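Local coordinates for protein V-type ATP synthase alpha chain (Thermoplasma volcanium, PDB 4O1S) that is an intein, a mostly beta domain of the H-int clan carried within the A subunit of a V-type ATPase, at residues V94-V99 / E107-N112; L113-M118 / D132-I137. One frame throughout, in Å; residues are numbered along the deposited sequence.

Contact 1. Residues V94-V99 / E107-N112; sequences VHKLFV and EVMASN. With SO4 (sulfate ion), chain G.
Three backbone hydrogen bonds join L97 to V108 and H95 to A110. L97 N gives to V108 O at 2.8 Å, and V108 N returns a bond of equal length to L97 O. Next along the chain, A110 N meets H95 O at 2.7 Å, almost head-on to the carbonyl. The strands form an antiparallel hairpin.

One face carries K96, F98, E107 and M109, a mix of charged, aromatic and thioether side chains. K96 is extended (chi3 173°), and its NZ reaches E107 OE1 in a long salt bridge of 3.6 Å. E107 CG sits by F98 CE1 at 3.4 Å, the carboxylate and ring planes nearly perpendicular. F98 also meets the ring of H168.

L97 and V108 share the other face. Apolar contacts there and beside it include V99 CG2 with V108 CG1, and L97 CD2 with A110 CB at 4.3 Å. L97 also touches I81.

M109 N points out of the hairpin and binds sulfate O4 at 2.8 Å. The sulfate probably came from the crystallisation liquor.

The chemistry implies a two-faced hairpin. The K96 and E107 face carries the charge, while L97, on the other, is buried against I81. The outer strand edge can hold an anion.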
# COMPACT_ATOMS: atom_id res chain seq x y z
N VAL A 94 -5.46 -2.75 -10.41
CA VAL A 94 -6.66 -3.10 -9.63
C VAL A 94 -6.62 -2.63 -8.17
O VAL A 94 -7.64 -2.68 -7.48
CB VAL A 94 -7.02 -4.62 -9.68
CG1 VAL A 94 -7.42 -5.03 -11.07
CG2 VAL A 94 -5.88 -5.48 -9.21
N HIS A 95 -5.45 -2.17 -7.71
CA HIS A 95 -5.33 -1.58 -6.38
C HIS A 95 -6.22 -0.36 -6.25
O HIS A 95 -6.44 0.36 -7.23
CB HIS A 95 -3.89 -1.18 -6.10
CG HIS A 95 -3.50 -1.31 -4.67
ND1 HIS A 95 -4.39 -1.07 -3.65
CD2 HIS A 95 -2.35 -1.71 -4.09
CE1 HIS A 95 -3.79 -1.29 -2.49
NE2 HIS A 95 -2.55 -1.68 -2.73
N LYS A 96 -6.71 -0.12 -5.03
CA LYS A 96 -7.69 0.95 -4.78
C LYS A 96 -7.18 2.08 -3.91
O LYS A 96 -6.43 1.86 -2.95
CB LYS A 96 -8.97 0.40 -4.16
CG LYS A 96 -9.84 -0.29 -5.17
CD LYS A 96 -10.88 -1.17 -4.52
CE LYS A 96 -11.82 -1.69 -5.59
NZ LYS A 96 -12.98 -2.40 -5.02
N LEU A 97 -7.60 3.29 -4.27
CA LEU A 97 -7.32 4.47 -3.47
C LEU A 97 -8.67 4.98 -2.99
O LEU A 97 -9.72 4.53 -3.46
CB LEU A 97 -6.61 5.54 -4.29
CG LEU A 97 -5.19 5.37 -4.90
CD1 LEU A 97 -4.13 5.33 -3.86
CD2 LEU A 97 -5.05 4.15 -5.82
N PHE A 98 -8.65 5.91 -2.04
CA PHE A 98 -9.87 6.52 -1.56
C PHE A 98 -9.98 7.93 -2.09
O PHE A 98 -9.03 8.72 -1.99
CB PHE A 98 -9.87 6.54 -0.03
CG PHE A 98 -10.07 5.20 0.58
CD1 PHE A 98 -11.35 4.62 0.59
CD2 PHE A 98 -8.99 4.50 1.11
CE1 PHE A 98 -11.55 3.36 1.14
CE2 PHE A 98 -9.17 3.24 1.67
CZ PHE A 98 -10.45 2.66 1.68
N VAL A 99 -11.14 8.26 -2.66
CA VAL A 99 -11.34 9.58 -3.25
C VAL A 99 -12.46 10.36 -2.60
O VAL A 99 -13.57 9.86 -2.42
CB VAL A 99 -11.64 9.49 -4.77
CG1 VAL A 99 -11.82 10.88 -5.37
CG2 VAL A 99 -10.50 8.83 -5.44
N GLU A 107 -14.04 4.29 -2.90
CA GLU A 107 -12.89 3.49 -3.31
C GLU A 107 -12.80 3.56 -4.83
O GLU A 107 -13.81 3.46 -5.53
CB GLU A 107 -13.05 2.04 -2.88
CG GLU A 107 -13.31 1.84 -1.40
CD GLU A 107 -13.48 0.36 -1.03
OE1 GLU A 107 -13.35 -0.53 -1.93
OE2 GLU A 107 -13.75 0.08 0.17
N VAL A 108 -11.61 3.75 -5.36
CA VAL A 108 -11.46 3.75 -6.80
C VAL A 108 -10.20 2.99 -7.20
O VAL A 108 -9.18 3.05 -6.52
CB VAL A 108 -11.45 5.18 -7.38
CG1 VAL A 108 -10.25 5.90 -6.89
CG2 VAL A 108 -11.39 5.15 -8.91
N MET A 109 -10.29 2.25 -8.30
CA MET A 109 -9.16 1.52 -8.82
C MET A 109 -8.20 2.48 -9.44
O MET A 109 -8.59 3.47 -10.09
CB MET A 109 -9.60 0.48 -9.85
CG MET A 109 -10.36 -0.66 -9.21
SD MET A 109 -10.44 -2.08 -10.31
CE MET A 109 -11.42 -1.34 -11.60
N ALA A 110 -6.93 2.18 -9.23
CA ALA A 110 -5.87 2.95 -9.84
C ALA A 110 -6.16 3.19 -11.34
O ALA A 110 -5.99 4.30 -11.88
CB ALA A 110 -4.54 2.22 -9.61
N SER A 111 -6.66 2.16 -12.00
CA SER A 111 -6.99 2.28 -13.41
C SER A 111 -8.20 3.17 -13.68
O SER A 111 -8.46 3.48 -14.83
CB SER A 111 -7.20 0.91 -14.02
OG SER A 111 -8.28 0.26 -13.38
N ASN A 112 -8.95 3.59 -12.66
CA ASN A 112 -10.08 4.51 -12.91
C ASN A 112 -9.85 5.90 -12.35
O ASN A 112 -10.61 6.83 -12.62
CB ASN A 112 -11.40 3.95 -12.40
CG ASN A 112 -11.83 2.72 -13.15
OD1 ASN A 112 -11.64 2.62 -14.36
ND2 ASN A 112 -12.41 1.77 -12.43
S SO4 G . -13.88 1.13 -9.08
O1 SO4 G . -14.88 2.20 -9.21
O2 SO4 G . -13.65 0.79 -7.67
O3 SO4 G . -14.34 -0.10 -9.73
O4 SO4 G . -12.64 1.63 -9.69

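Contact 2. Residues L113-M118 / D132-I137; sequences LKVGDM and DRVKSI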
# COMPACT_ATOMS: atom_id res chain seq x y z
N LEU A 113 -8.81 6.01 -11.54
CA LEU A 113 -8.35 7.30 -11.08
C LEU A 113 -8.16 8.30 -12.24
O LEU A 113 -7.67 7.95 -13.33
CB LEU A 113 -7.06 7.09 -10.32
CG LEU A 113 -6.73 8.14 -9.29
CD1 LEU A 113 -7.88 8.22 -8.29
CD2 LEU A 113 -5.40 7.75 -8.63
N LYS A 114 -8.56 9.55 -12.01
CA LYS A 114 -8.35 10.63 -12.98
C LYS A 114 -7.46 11.68 -12.35
O LYS A 114 -7.52 11.90 -11.14
CB LYS A 114 -9.66 11.31 -13.36
CG LYS A 114 -10.86 10.39 -13.53
CD LYS A 114 -10.73 9.41 -14.70
CE LYS A 114 -11.98 8.52 -14.83
NZ LYS A 114 -11.78 7.38 -15.79
N VAL A 115 -6.63 12.34 -13.15
CA VAL A 115 -5.95 13.52 -12.65
C VAL A 115 -7.04 14.47 -12.19
O VAL A 115 -8.15 14.49 -12.74
CB VAL A 115 -5.07 14.21 -13.70
CG1 VAL A 115 -4.09 13.21 -14.27
CG2 VAL A 115 -5.92 14.83 -14.81
N GLY A 116 -6.72 15.22 -11.14
CA GLY A 116 -7.71 16.08 -10.52
C GLY A 116 -8.31 15.47 -9.27
O GLY A 116 -8.58 16.19 -8.31
N ASP A 117 -8.49 14.15 -9.27
CA ASP A 117 -8.99 13.42 -8.10
C ASP A 117 -8.23 13.70 -6.79
O ASP A 117 -7.01 13.83 -6.78
CB ASP A 117 -9.04 11.91 -8.38
CG ASP A 117 -10.10 11.55 -9.40
OD1 ASP A 117 -10.89 12.47 -9.76
OD2 ASP A 117 -10.18 10.37 -9.83
N MET A 118 -8.98 13.78 -5.68
CA MET A 118 -8.38 14.02 -4.37
C MET A 118 -8.25 12.72 -3.60
O MET A 118 -9.26 12.11 -3.21
CB MET A 118 -9.20 15.04 -3.57
CG MET A 118 -9.15 16.41 -4.20
SD MET A 118 -10.26 17.61 -3.46
CE MET A 118 -9.19 18.30 -2.21
N ASP A 132 -5.44 14.91 -1.27
CA ASP A 132 -4.47 15.56 -2.12
C ASP A 132 -4.87 15.33 -3.58
O ASP A 132 -5.19 14.20 -3.98
CB ASP A 132 -3.10 14.97 -1.81
CG ASP A 132 -1.99 15.87 -2.22
OD1 ASP A 132 -2.30 16.90 -2.89
OD2 ASP A 132 -0.82 15.54 -1.87
N ARG A 133 -4.86 16.40 -4.37
CA ARG A 133 -5.22 16.28 -5.78
C ARG A 133 -4.12 15.51 -6.50
O ARG A 133 -2.93 15.79 -6.31
CB ARG A 133 -5.39 17.67 -6.42
CG ARG A 133 -6.59 18.40 -5.84
CD ARG A 133 -6.90 19.71 -6.54
NE ARG A 133 -8.29 20.07 -6.28
CZ ARG A 133 -9.31 19.68 -7.04
NH1 ARG A 133 -9.07 18.93 -8.11
NH2 ARG A 133 -10.55 20.03 -6.74
N VAL A 134 -4.51 14.53 -7.31
CA VAL A 134 -3.50 13.91 -8.14
C VAL A 134 -3.16 14.82 -9.32
O VAL A 134 -4.05 15.34 -10.03
CB VAL A 134 -3.79 12.44 -8.54
CG1 VAL A 134 -5.00 11.90 -7.81
CG2 VAL A 134 -3.89 12.25 -10.05
N LYS A 135 -1.85 15.04 -9.45
CA LYS A 135 -1.22 15.89 -10.43
C LYS A 135 -0.98 15.07 -11.69
O LYS A 135 -1.13 15.55 -12.82
CB LYS A 135 0.12 16.33 -9.86
CG LYS A 135 0.99 17.22 -10.71
CD LYS A 135 2.38 17.31 -10.07
CE LYS A 135 3.26 18.36 -10.74
NZ LYS A 135 4.65 18.35 -10.18
N SER A 136 -0.58 13.81 -11.49
CA SER A 136 -0.24 12.98 -12.63
C SER A 136 -0.39 11.50 -12.36
O SER A 136 -0.20 11.03 -11.25
CB SER A 136 1.19 13.25 -13.06
OG SER A 136 1.94 12.10 -12.75
N ILE A 137 -0.74 10.77 -13.42
CA ILE A 137 -0.88 9.32 -13.38
C ILE A 137 -0.17 8.75 -14.58
O ILE A 137 -0.38 9.19 -15.70
CB ILE A 137 -2.34 8.90 -13.45
CG1 ILE A 137 -3.14 9.55 -12.31
CG2 ILE A 137 -2.45 7.42 -13.37
CD1 ILE A 137 -4.61 9.33 -12.39
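V134 packs under the turn made by K114 to D117. This turn leads into strand 118-122 and packs on strand 129-141, its neighbour in the antiparallel sheet. V134 CG2 lies 3.6 Å from V115 CA, and its CG1 faces D117 CB and L113 CD2. This is the tight part of the contact. I137 closes it at one end. The I137 side chain is extended (chi2 173°), which carries CD1 up to L113 CB at 3.9 Å and onto the backbone of K114. I81 and I119 also touch both L113 and V134.

Two backbone hydrogen bonds fasten the turn to the strand at V134. G116 N gives to V134 O at 2.9 Å in an almost straight bond. V134 N gives to D117 O at 2.6 Å. Next to them M118 and R133 form an antiparallel non-hydrogen-bonded pair.

The turn is type II and is held from within. D117 N bonds K114 O at 3.1 Å. D117 OD2 accepts K114 N at 2.8 Å, met from 60° above the carboxylate plane. G116 takes a positive phi of 100°, as the third residue of such a turn commonly does.

The solvent side is looser. M118 CG meets R133 CG at 3.6 Å and also lies over one face of the guanidinium. R133 was modelled in two conformers, so this contact describes one of them. R133 NH1 comes near G116 O, but the angle is too poor for a hydrogen bond. K135 points away, and K135 and S136 form a classic beta bulge opposite E82. D132 turns from the turn to T83, G85 and R87.

Main-chain bonds and a cluster of valine, leucine and isoleucine therefore anchor the turn. At the outer end R133 contributes its aliphatic part, packed on M118, rather than a hydrogen bond across the contact.

Contact 1 comes first along the chain and closes before contact 2 opens. N112 leads directly into L113. Their centres are 11 Å apart, on the same side of the chain's centre. They belong to different antiparallel sheets. Contact 1 joins strands 96-101 and 104-109. Contact 2 sets the loop after strand 104-109 against strand 129-141. The two meet through apolar side chains: L113 CD1 lies 3.6 Å from V108 CG1 and also touches V99 CG2. Backbone bonds F98 with A120 and M118 with L100 tie the sheets further. Both contacts fall within the intein splicing domain. Through L113 and these backbone bonds, two of its sheets are joined.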